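Local coordinates for MucR Phosphodiesterase (Pseudomonas aeruginosa, PDB 5M1T), which belongs to the EAL-domain family of phosphodiesterases and carries two magnesium ions and the ligand C2E in its pocket, at residues A[128-133]-A[171-176]; A[164-169]-A[195-200]; A[210-215]-A[223-228]. All blocks are in the same frame, centred on the assembly; numbering follows the deposited sequence.

Contact 1: residues A[128-133]-A[171-176]; sequences LQFAHA and VILEQL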
loop_
_atom_site.group_PDB
_atom_site.type_symbol
_atom_site.label_atom_id
_atom_site.label_comp_id
_atom_site.label_asym_id
_atom_site.label_seq_id
_atom_site.Cartn_x
_atom_site.Cartn_y
_atom_site.Cartn_z
ATOM N N LEU A 128 -0.439 -4.239 5.005
ATOM C CA LEU A 128 -1.153 -4.391 3.740
ATOM C C LEU A 128 -2.247 -3.308 3.607
ATOM O O LEU A 128 -2.427 -2.720 2.551
ATOM C CB LEU A 128 -1.752 -5.802 3.632
ATOM C CG LEU A 128 -2.339 -6.244 2.283
ATOM C CD1 LEU A 128 -2.475 -7.748 2.270
ATOM C CD2 LEU A 128 -3.719 -5.695 1.993
ATOM N N GLN A 129 -2.964 -3.024 4.686
ATOM C CA GLN A 129 -3.985 -1.980 4.644
ATOM C C GLN A 129 -3.341 -0.627 4.372
ATOM O O GLN A 129 -3.888 0.194 3.646
ATOM C CB GLN A 129 -4.738 -1.917 5.971
ATOM C CG GLN A 129 -5.539 -3.155 6.296
ATOM C CD GLN A 129 -6.047 -3.123 7.723
ATOM O OE1 GLN A 129 -5.267 -3.173 8.685
ATOM N NE2 GLN A 129 -7.380 -3.044 7.874
ATOM N N PHE A 130 -2.184 -0.375 4.985
ATOM C CA PHE A 130 -1.515 0.918 4.834
ATOM C C PHE A 130 -1.068 1.139 3.382
ATOM O O PHE A 130 -1.099 2.273 2.879
ATOM C CB PHE A 130 -0.330 1.032 5.780
ATOM C CG PHE A 130 0.360 2.371 5.723
ATOM C CD1 PHE A 130 -0.304 3.508 6.120
ATOM C CD2 PHE A 130 1.669 2.486 5.297
ATOM C CE1 PHE A 130 0.297 4.745 6.057
ATOM C CE2 PHE A 130 2.292 3.726 5.240
ATOM C CZ PHE A 130 1.592 4.866 5.619
ATOM N N ALA A 131 -0.667 0.052 2.710
ATOM C CA ALA A 131 -0.180 0.100 1.336
ATOM C C ALA A 131 -1.290 -0.069 0.295
ATOM O O ALA A 131 -1.032 0.101 -0.903
ATOM C CB ALA A 131 0.860 -0.981 1.116
ATOM N N HIS A 132 -2.516 -0.381 0.725
ATOM C CA HIS A 132 -3.596 -0.682 -0.213
ATOM C C HIS A 132 -3.942 0.548 -1.042
ATOM O O HIS A 132 -4.175 1.625 -0.498
ATOM C CB HIS A 132 -4.834 -1.156 0.549
ATOM C CG HIS A 132 -5.788 -1.938 -0.289
ATOM N ND1 HIS A 132 -6.677 -1.348 -1.163
ATOM C CD2 HIS A 132 -5.967 -3.274 -0.416
ATOM C CE1 HIS A 132 -7.377 -2.288 -1.776
ATOM N NE2 HIS A 132 -6.967 -3.466 -1.334
ATOM N N ALA A 133 -3.982 0.394 -2.351
ATOM C CA ALA A 133 -4.273 1.504 -3.245
ATOM C C ALA A 133 -5.521 2.309 -2.871
ATOM O O ALA A 133 -5.583 3.506 -3.157
ATOM C CB ALA A 133 -4.425 0.996 -4.676
ATOM N N VAL A 171 3.574 10.214 1.296
ATOM C CA VAL A 171 2.526 10.564 0.344
ATOM C C VAL A 171 1.178 10.152 0.924
ATOM O O VAL A 171 0.246 10.951 0.959
ATOM C CB VAL A 171 2.775 9.909 -1.033
ATOM C CG1 VAL A 171 1.521 9.932 -1.903
ATOM C CG2 VAL A 171 3.952 10.601 -1.726
ATOM N N ILE A 172 1.095 8.917 1.420
ATOM C CA ILE A 172 -0.144 8.408 2.045
ATOM C C ILE A 172 -0.585 9.212 3.283
ATOM O O ILE A 172 -1.741 9.645 3.399
ATOM C CB ILE A 172 -0.044 6.927 2.425
ATOM C CG1 ILE A 172 0.124 6.040 1.188
ATOM C CG2 ILE A 172 -1.301 6.487 3.150
ATOM C CD1 ILE A 172 0.843 4.720 1.481
ATOM N N LEU A 173 0.326 9.409 4.216
ATOM C CA LEU A 173 -0.048 10.080 5.452
ATOM C C LEU A 173 -0.382 11.578 5.242
ATOM O O LEU A 173 -1.290 12.096 5.878
ATOM C CB LEU A 173 1.032 9.885 6.524
ATOM C CG LEU A 173 1.209 8.458 7.021
ATOM C CD1 LEU A 173 2.388 8.360 7.964
ATOM C CD2 LEU A 173 -0.020 7.917 7.711
ATOM N N GLU A 174 0.338 12.255 4.354
ATOM C CA GLU A 174 0.014 13.637 4.022
ATOM C C GLU A 174 -1.428 13.771 3.507
ATOM O O GLU A 174 -2.153 14.661 3.938
ATOM C CB GLU A 174 0.997 14.233 2.989
ATOM C CG GLU A 174 2.381 14.627 3.522
ATOM C CD GLU A 174 2.358 15.643 4.674
ATOM O OE1 GLU A 174 1.259 16.149 5.038
ATOM O OE2 GLU A 174 3.453 15.935 5.251
ATOM N N GLN A 175 -1.853 12.880 2.613
ATOM C CA GLN A 175 -3.239 12.903 2.157
ATOM C C GLN A 175 -4.209 12.772 3.336
ATOM O O GLN A 175 -5.095 13.597 3.499
ATOM C CB GLN A 175 -3.530 11.772 1.177
ATOM C CG GLN A 175 -2.956 11.953 -0.208
ATOM C CD GLN A 175 -3.202 10.728 -1.052
ATOM O OE1 GLN A 175 -2.376 9.822 -1.104
ATOM N NE2 GLN A 175 -4.366 10.665 -1.671
ATOM N N LEU A 176 -4.018 11.731 4.151
ATOM C CA LEU A 176 -4.866 11.489 5.307
ATOM C C LEU A 176 -4.904 12.687 6.268
ATOM O O LEU A 176 -5.964 13.053 6.773
ATOM C CB LEU A 176 -4.394 10.253 6.044
ATOM C CG LEU A 176 -4.543 8.932 5.299
ATOM C CD1 LEU A 176 -3.819 7.814 6.025
ATOM C CD2 LEU A 176 -5.998 8.557 5.137
#
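Phe130 lays its ring against Ile172 and Leu173, and nearly all of this small, apolar contact hangs on that one side chain. From its CB the chain turns so that CG stands anti to the backbone N (chi1 -177°), which carries the far half of the ring to helix 166-178. Of the ring atoms, CE1 is most closely met: Leu173 CD2 lies 3.6 Å from it, at the ring edge and near the ring plane, while Ile172 CG2 sits 3.7 Å from Phe130 CE1. At the tip, Phe130 CZ is 3.9 Å from Leu173 CG, and along the other edge Phe130 CE2 lies 4.1 Å from Ile172 CD1, a methyl on the same side of the ring plane as CG2 and toward the rim. The two aliphatic residues thus divide the work, one across the edge and one partly over a face, with Leu173 and the ring running at about a right angle. Ile172 suits its place because it branches at CB: CG2 meets the ring, and CD1, at the end of the longer arm, meets both the ring and, at 3.4 Å, the carbonyl O of Phe130, a van der Waals touch. No hydrogen bond spans the segments. Next to Phe130, Gln129 OE1 accepts from N21 of C2E, so the short helix offers one residue to the pocket and the next to the core. Phe130 also packs on Val157 of strand 153-158, and Ile172 rests on Leu135 of helix 135-145, which places the ring between a strand of the sheet and the helices outside it.

Contact 2: residues A[164-169]-A[195-200]; sequences RDADAS and LLYLKR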
loop_
_atom_site.group_PDB
_atom_site.type_symbol
_atom_site.label_atom_id
_atom_site.label_comp_id
_atom_site.label_asym_id
_atom_site.label_seq_id
_atom_site.Cartn_x
_atom_site.Cartn_y
_atom_site.Cartn_z
ATOM N N ARG A 164 9.325 1.449 6.690
ATOM C CA ARG A 164 9.771 0.564 5.628
ATOM C C ARG A 164 10.015 1.338 4.314
ATOM O O ARG A 164 11.102 1.277 3.746
ATOM C CB ARG A 164 8.818 -0.607 5.416
ATOM C CG ARG A 164 9.367 -1.642 4.440
ATOM C CD ARG A 164 8.247 -2.515 3.869
ATOM N NE ARG A 164 7.208 -1.714 3.226
ATOM C CZ ARG A 164 7.229 -1.310 1.955
ATOM N NH1 ARG A 164 8.232 -1.642 1.163
ATOM N NH2 ARG A 164 6.238 -0.580 1.460
ATOM N N ASP A 165 9.018 2.068 3.824
ATOM C CA ASP A 165 9.276 2.952 2.671
ATOM C C ASP A 165 8.789 4.363 3.015
ATOM O O ASP A 165 7.657 4.733 2.694
ATOM C CB ASP A 165 8.607 2.407 1.411
ATOM C CG ASP A 165 8.921 3.232 0.168
ATOM O OD1 ASP A 165 9.398 4.386 0.297
ATOM O OD2 ASP A 165 8.651 2.724 -0.944
ATOM N N ALA A 166 9.643 5.130 3.679
ATOM C CA ALA A 166 9.236 6.402 4.269
ATOM C C ALA A 166 8.734 7.438 3.258
ATOM O O ALA A 166 7.840 8.222 3.566
ATOM C CB ALA A 166 10.362 6.985 5.095
ATOM N N ASP A 167 9.312 7.456 2.064
ATOM C CA ASP A 167 8.820 8.339 1.018
ATOM C C ASP A 167 7.402 8.016 0.604
ATOM O O ASP A 167 6.617 8.921 0.368
ATOM C CB ASP A 167 9.743 8.333 -0.196
ATOM C CG ASP A 167 11.031 9.116 0.047
ATOM O OD1 ASP A 167 11.061 10.108 0.817
ATOM O OD2 ASP A 167 12.026 8.727 -0.557
ATOM N N ALA A 168 7.069 6.738 0.554
ATOM C CA ALA A 168 5.706 6.316 0.216
ATOM C C ALA A 168 4.767 6.554 1.382
ATOM O O ALA A 168 3.624 6.971 1.186
ATOM C CB ALA A 168 5.681 4.838 -0.203
ATOM N N SER A 169 5.243 6.302 2.604
ATOM C CA SER A 169 4.429 6.564 3.794
ATOM C C SER A 169 4.020 8.031 3.811
ATOM O O SER A 169 2.913 8.387 4.251
ATOM C CB SER A 169 5.184 6.254 5.091
ATOM O OG SER A 169 5.541 4.893 5.166
ATOM N N LEU A 195 15.184 9.870 12.215
ATOM C CA LEU A 195 14.745 11.126 12.858
ATOM C C LEU A 195 14.313 12.152 11.841
ATOM O O LEU A 195 13.397 12.943 12.088
ATOM C CB LEU A 195 15.813 11.731 13.759
ATOM C CG LEU A 195 16.041 11.021 15.091
ATOM C CD1 LEU A 195 17.035 11.809 15.907
ATOM C CD2 LEU A 195 14.777 10.886 15.914
ATOM N N LEU A 196 14.965 12.139 10.690
ATOM C CA LEU A 196 14.559 13.018 9.597
ATOM C C LEU A 196 13.109 12.781 9.170
ATOM O O LEU A 196 12.296 13.697 9.167
ATOM C CB LEU A 196 15.487 12.856 8.403
ATOM C CG LEU A 196 15.154 13.781 7.240
ATOM C CD1 LEU A 196 15.105 15.239 7.717
ATOM C CD2 LEU A 196 16.185 13.575 6.125
ATOM N N TYR A 197 12.773 11.549 8.833
ATOM C CA TYR A 197 11.404 11.256 8.400
ATOM C C TYR A 197 10.449 11.264 9.576
ATOM O O TYR A 197 9.258 11.529 9.402
ATOM C CB TYR A 197 11.303 9.927 7.662
ATOM C CG TYR A 197 11.781 10.005 6.260
ATOM C CD1 TYR A 197 10.958 10.501 5.248
ATOM C CD2 TYR A 197 13.057 9.567 5.931
ATOM C CE1 TYR A 197 11.414 10.574 3.924
ATOM C CE2 TYR A 197 13.539 9.624 4.633
ATOM C CZ TYR A 197 12.726 10.129 3.628
ATOM O OH TYR A 197 13.246 10.169 2.342
ATOM N N LEU A 198 10.943 10.981 10.772
ATOM C CA LEU A 198 10.077 11.069 11.931
ATOM C C LEU A 198 9.545 12.503 12.106
ATOM O O LEU A 198 8.395 12.697 12.492
ATOM C CB LEU A 198 10.804 10.576 13.174
ATOM C CG LEU A 198 9.961 10.179 14.373
ATOM C CD1 LEU A 198 8.771 9.305 13.975
ATOM C CD2 LEU A 198 10.842 9.472 15.385
ATOM N N LYS A 199 10.354 13.495 11.767
ATOM C CA LYS A 199 9.927 14.897 11.840
ATOM C C LYS A 199 9.028 15.263 10.627
ATOM O O LYS A 199 8.033 15.983 10.762
ATOM C CB LYS A 199 11.175 15.793 11.947
ATOM C CG LYS A 199 10.952 17.294 11.975
ATOM C CD LYS A 199 10.045 17.709 13.117
ATOM C CE LYS A 199 9.474 19.110 12.881
ATOM N NZ LYS A 199 8.351 19.363 13.821
ATOM N N ARG A 200 9.357 14.741 9.453
ATOM C CA ARG A 200 8.597 15.064 8.253
ATOM C C ARG A 200 7.199 14.483 8.224
ATOM O O ARG A 200 6.333 15.092 7.652
ATOM C CB ARG A 200 9.332 14.600 6.991
ATOM C CG ARG A 200 10.438 15.551 6.598
ATOM C CD ARG A 200 10.752 15.517 5.114
ATOM N NE ARG A 200 12.070 16.139 4.908
ATOM C CZ ARG A 200 12.945 15.798 3.961
ATOM N NH1 ARG A 200 12.671 14.809 3.091
ATOM N NH2 ARG A 200 14.108 16.452 3.906
#
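Tyr197 OH donates a hydrogen bond of 2.7 Å to Asp167 OD1, the polar link between helix 195-200 and the start of helix 166-178. The hydroxyl meets the oxygen from above the carboxylate plane, 38° out of it, and carboxylate and ring planes are turned 70° against each other. The second oxygen, Asp167 OD2, remains 3.5 Å from Tyr197 OH at a poor angle, so the carboxylate is held through one oxygen. Asp167 OD1 lies at the ring edge, while Ala166 covers a face: its CB is 3.6 Å from the centroid of the Tyr197 ring and 16° off the normal, a CH-pi contact. The closest ring atom to that methyl is Tyr197 CG, at 3.5 Å from Ala166 CB, so the methyl sits toward the root of the ring and the hydroxyl reaches past it to Asp167. Alanine fits here because a single methyl can lie over one face of the ring while the backbones stay near, with the CA atoms of Ala166 and Tyr197 6.7 Å apart. Tyr197 CG points away from its own carbonyl carbon, beside the backbone N, which leads the ring across to the first turn of the other helix. That turn begins at Asp165, the N-cap, whose OD1 takes a weak capping bond from Ala168 N. Asp167 also lies in this opening turn, where the partial positive charge of the helix N-terminus would be expected to favour a carboxylate. At this surface the phenol can pack through its ring and still donate a hydrogen bond to a carboxylate, whose negative charge should strengthen that bond.

Contact 3: residues A[210-215]-A[223-228]; sequences RGFINE and AAIVSA. With C2E (9,9'-[(2R,3R,3aS,5S,7aR,9R,10R,10aS,12S,14aR)-3,5,10,12-tetrahydroxy-5,12-dioxidooctahydro-2H,7H-difuro[3,2-d:3',2'-j][1,3,7,9,2,8]tetraoxadiphosphacyclododecine-2,9-diyl]bis(2-amino-1,9-dihydro-6H-purin-6-one)), chain C.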
loop_
_atom_site.group_PDB
_atom_site.type_symbol
_atom_site.label_atom_id
_atom_site.label_comp_id
_atom_site.label_asym_id
_atom_site.label_seq_id
_atom_site.Cartn_x
_atom_site.Cartn_y
_atom_site.Cartn_z
ATOM N N ARG A 210 3.930 -1.483 24.492
ATOM C CA ARG A 210 3.660 -2.037 25.805
ATOM C C ARG A 210 4.793 -2.880 26.325
ATOM O O ARG A 210 4.938 -3.002 27.528
ATOM C CB ARG A 210 2.388 -2.875 25.814
ATOM C CG ARG A 210 2.404 -4.117 24.924
ATOM C CD ARG A 210 1.065 -4.847 25.082
ATOM N NE ARG A 210 0.725 -5.920 24.147
ATOM C CZ ARG A 210 0.623 -5.813 22.810
ATOM N NH1 ARG A 210 0.964 -4.685 22.143
ATOM N NH2 ARG A 210 0.210 -6.883 22.106
ATOM N N GLY A 211 5.587 -3.461 25.427
ATOM C CA GLY A 211 6.761 -4.256 25.817
ATOM C C GLY A 211 7.723 -3.498 26.711
ATOM O O GLY A 211 8.271 -4.044 27.683
ATOM N N PHE A 212 7.895 -2.217 26.436
ATOM C CA PHE A 212 8.794 -1.395 27.248
ATOM C C PHE A 212 8.225 -1.014 28.601
ATOM O O PHE A 212 8.968 -0.850 29.583
ATOM C CB PHE A 212 9.171 -0.138 26.487
ATOM C CG PHE A 212 9.877 -0.430 25.203
ATOM C CD1 PHE A 212 11.183 -0.873 25.219
ATOM C CD2 PHE A 212 9.226 -0.304 23.996
ATOM C CE1 PHE A 212 11.853 -1.152 24.061
ATOM C CE2 PHE A 212 9.874 -0.601 22.825
ATOM C CZ PHE A 212 11.194 -1.038 22.858
ATOM N N ILE A 213 6.908 -0.908 28.669
ATOM C CA ILE A 213 6.254 -0.633 29.946
ATOM C C ILE A 213 6.342 -1.856 30.871
ATOM O O ILE A 213 6.645 -1.732 32.051
ATOM C CB ILE A 213 4.785 -0.231 29.732
ATOM C CG1 ILE A 213 4.687 0.929 28.733
ATOM C CG2 ILE A 213 4.113 0.103 31.044
ATOM C CD1 ILE A 213 5.616 2.086 28.972
ATOM N N ASN A 214 6.055 -3.026 30.312
ATOM C CA ASN A 214 6.025 -4.266 31.069
ATOM C C ASN A 214 7.390 -4.670 31.620
ATOM O O ASN A 214 7.464 -5.316 32.657
ATOM C CB ASN A 214 5.544 -5.375 30.152
ATOM C CG ASN A 214 5.207 -6.646 30.893
ATOM O OD1 ASN A 214 4.553 -6.634 31.955
ATOM N ND2 ASN A 214 5.615 -7.763 30.319
ATOM N N GLU A 215 8.469 -4.337 30.908
ATOM C CA GLU A 215 9.795 -4.731 31.350
ATOM C C GLU A 215 10.444 -3.738 32.335
ATOM O O GLU A 215 11.550 -3.993 32.795
ATOM C CB GLU A 215 10.725 -4.948 30.139
ATOM C CG GLU A 215 10.364 -6.148 29.244
ATOM C CD GLU A 215 10.752 -7.498 29.834
ATOM O OE1 GLU A 215 10.099 -8.538 29.521
ATOM O OE2 GLU A 215 11.726 -7.513 30.618
ATOM N N ALA A 223 13.771 1.845 31.183
ATOM C CA ALA A 223 13.386 3.148 31.676
ATOM C C ALA A 223 14.043 4.280 30.869
ATOM O O ALA A 223 13.418 5.333 30.652
ATOM C CB ALA A 223 13.748 3.277 33.155
ATOM N N ALA A 224 15.304 4.072 30.461
ATOM C CA ALA A 224 15.983 5.049 29.647
ATOM C C ALA A 224 15.312 5.146 28.276
ATOM O O ALA A 224 15.100 6.248 27.739
ATOM C CB ALA A 224 17.470 4.726 29.522
ATOM N N ILE A 225 14.931 4.003 27.725
ATOM C CA ILE A 225 14.329 3.969 26.395
ATOM C C ILE A 225 12.994 4.699 26.438
ATOM O O ILE A 225 12.706 5.535 25.565
ATOM C CB ILE A 225 14.122 2.528 25.898
ATOM C CG1 ILE A 225 15.468 1.824 25.746
ATOM C CG2 ILE A 225 13.307 2.496 24.602
ATOM C CD1 ILE A 225 15.339 0.322 25.522
ATOM N N VAL A 226 12.198 4.410 27.465
ATOM C CA VAL A 226 10.908 5.087 27.606
ATOM C C VAL A 226 11.111 6.598 27.762
ATOM O O VAL A 226 10.384 7.408 27.176
ATOM C CB VAL A 226 10.104 4.512 28.784
ATOM C CG1 VAL A 226 8.896 5.381 29.136
ATOM C CG2 VAL A 226 9.644 3.109 28.416
ATOM N N SER A 227 12.109 6.991 28.537
ATOM C CA SER A 227 12.374 8.397 28.727
ATOM C C SER A 227 12.764 9.055 27.429
ATOM O O SER A 227 12.357 10.174 27.157
ATOM C CB SER A 227 13.490 8.578 29.760
ATOM O OG SER A 227 13.041 8.043 31.014
ATOM N N ALA A 228 13.565 8.361 26.623
ATOM C CA ALA A 228 13.980 8.885 25.334
ATOM C C ALA A 228 12.761 9.094 24.404
ATOM O O ALA A 228 12.684 10.103 23.711
ATOM C CB ALA A 228 14.979 7.957 24.697
HETATM P P1 C2E C . -1.851 -2.873 19.446
HETATM O O2P C2E C . -2.199 -1.891 18.362
HETATM O O1P C2E C . -0.529 -2.624 20.143
HETATM O "O5'" C2E C . -3.042 -2.842 20.507
HETATM C "C5'" C2E C . -2.779 -2.851 21.893
HETATM C "C4'" C2E C . -2.774 -4.260 22.439
HETATM O "O4'" C2E C . -2.311 -4.214 23.802
HETATM C "C3'" C2E C . -4.163 -4.874 22.481
HETATM O "O3'" C2E C . -4.046 -6.283 22.288
HETATM C "C2'" C2E C . -4.637 -4.612 23.894
HETATM O "O2'" C2E C . -5.615 -5.549 24.345
HETATM C "C1'" C2E C . -3.320 -4.785 24.637
HETATM N N9 C2E C . -3.279 -4.122 25.940
HETATM C C8 C2E C . -3.750 -2.902 26.244
HETATM N N7 C2E C . -3.520 -2.627 27.547
HETATM C C5 C2E C . -2.881 -3.679 28.077
HETATM C C6 C2E C . -2.349 -4.035 29.397
HETATM O O6 C2E C . -2.443 -3.227 30.348
HETATM N N1 C2E C . -1.763 -5.236 29.522
HETATM C C2 C2E C . -1.660 -6.107 28.491
HETATM N N2 C2E C . -1.064 -7.306 28.680
HETATM N N3 C2E C . -2.117 -5.836 27.256
HETATM C C4 C2E C . -2.730 -4.663 27.011
HETATM P P11 C2E C . -5.016 -7.051 21.261
HETATM O O21 C2E C . -6.424 -6.500 21.425
HETATM O O11 C2E C . -4.989 -8.509 21.578
HETATM O O5A C2E C . -4.485 -6.731 19.788
HETATM C C5A C2E C . -3.153 -7.121 19.441
HETATM C C4A C2E C . -2.748 -6.452 18.146
HETATM O O4A C2E C . -3.649 -6.793 17.099
HETATM C C3A C2E C . -2.837 -4.949 18.208
HETATM O O3A C2E C . -1.716 -4.363 18.846
HETATM C C2A C2E C . -2.943 -4.567 16.755
HETATM O O2A C2E C . -1.674 -4.582 16.117
HETATM C C1A C2E C . -3.760 -5.698 16.183
HETATM N N91 C2E C . -5.179 -5.275 16.007
HETATM C C81 C2E C . -6.181 -5.271 16.911
HETATM N N71 C2E C . -7.340 -4.841 16.344
HETATM C C51 C2E C . -7.062 -4.569 15.057
HETATM C C61 C2E C . -7.807 -4.071 13.887
HETATM O O61 C2E C . -9.018 -3.780 13.987
HETATM N N11 C2E C . -7.138 -3.931 12.729
HETATM C C21 C2E C . -5.824 -4.225 12.623
HETATM N N21 C2E C . -5.206 -4.065 11.439
HETATM N N31 C2E C . -5.074 -4.683 13.647
HETATM C C41 C2E C . -5.645 -4.852 14.853
#
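Ile225 and Val226, neighbours on helix 220-236, meet Phe212 and Ile213 of helix 210-214 through apolar groups alone. Before them, Ala223 contributes its carbonyl: Ala223 O accepts from Ser227 N and, at 2.8 Å, from Ser227 OG, and the two donors come from opposite faces of the carbonyl plane. Ile225 follows, its CB directed at the other helix. Its CG2 methyl lies over a face of the Phe212 ring, 4.3 Å from the centroid and 25° off the normal, a CH-pi contact; Ile225 CD1 adds a touch at 4.1 Å to Phe212 CE1. Beta branching serves this position well, since both arms of one isoleucine can bear on the same ring. Val226 takes the inner side. Its CG1 is anti to the backbone N (chi1 168°), which leaves Val226 CG2 anti to the carbonyl carbon and facing Phe212, 3.8 Å from Phe212 CB and 4.2 Å from Ile213 CD1, so one methyl touches the root of the aromatic and the tip of the isoleucine. The compact valine suits this buried spot, where Leu257 of helix 248-257 also packs on it. Ser227 is short enough to return its hydroxyl to the carbonyl one turn earlier in its own helix. The axes of the segments 210-214 and 223-228 approach to 9.6 Å, with 135° between their N-to-C directions. Across helix 210-214 from this packing, Arg210 lays one guanidinium face against C2E O4', and its NH1 comes 3.2 Å from C2E O1P. Such a short helix, following strand 205-208 and preceding the long helix 220-236, lies on the rim of the EAL-domain barrel, with one side toward the ligand pocket and the other packed on the outer helices.

In the fold
Along the chain, contacts 1 and 2 cross, their segments alternating, and both close before contact 3 opens. Contacts 1 and 2 share helix 166-178, with centres 13 Å apart, and they touch where Phe130 packs on Ser169. Contact 3 stands off, its centre 29 Å from that of contact 1 and 23 Å from that of contact 2, yet it is tied to contact 2 through helix 220-236, on which Leu195, Leu198 and Lys199 also rest. Contact 2 joins surface helices by packing and one hydrogen bond. Contacts 1 and 3 each hold a residue of the C2E pocket, Gln129 and Arg210, which thus stand on separate short helices after strands 120-124 and 205-208, within one EAL domain.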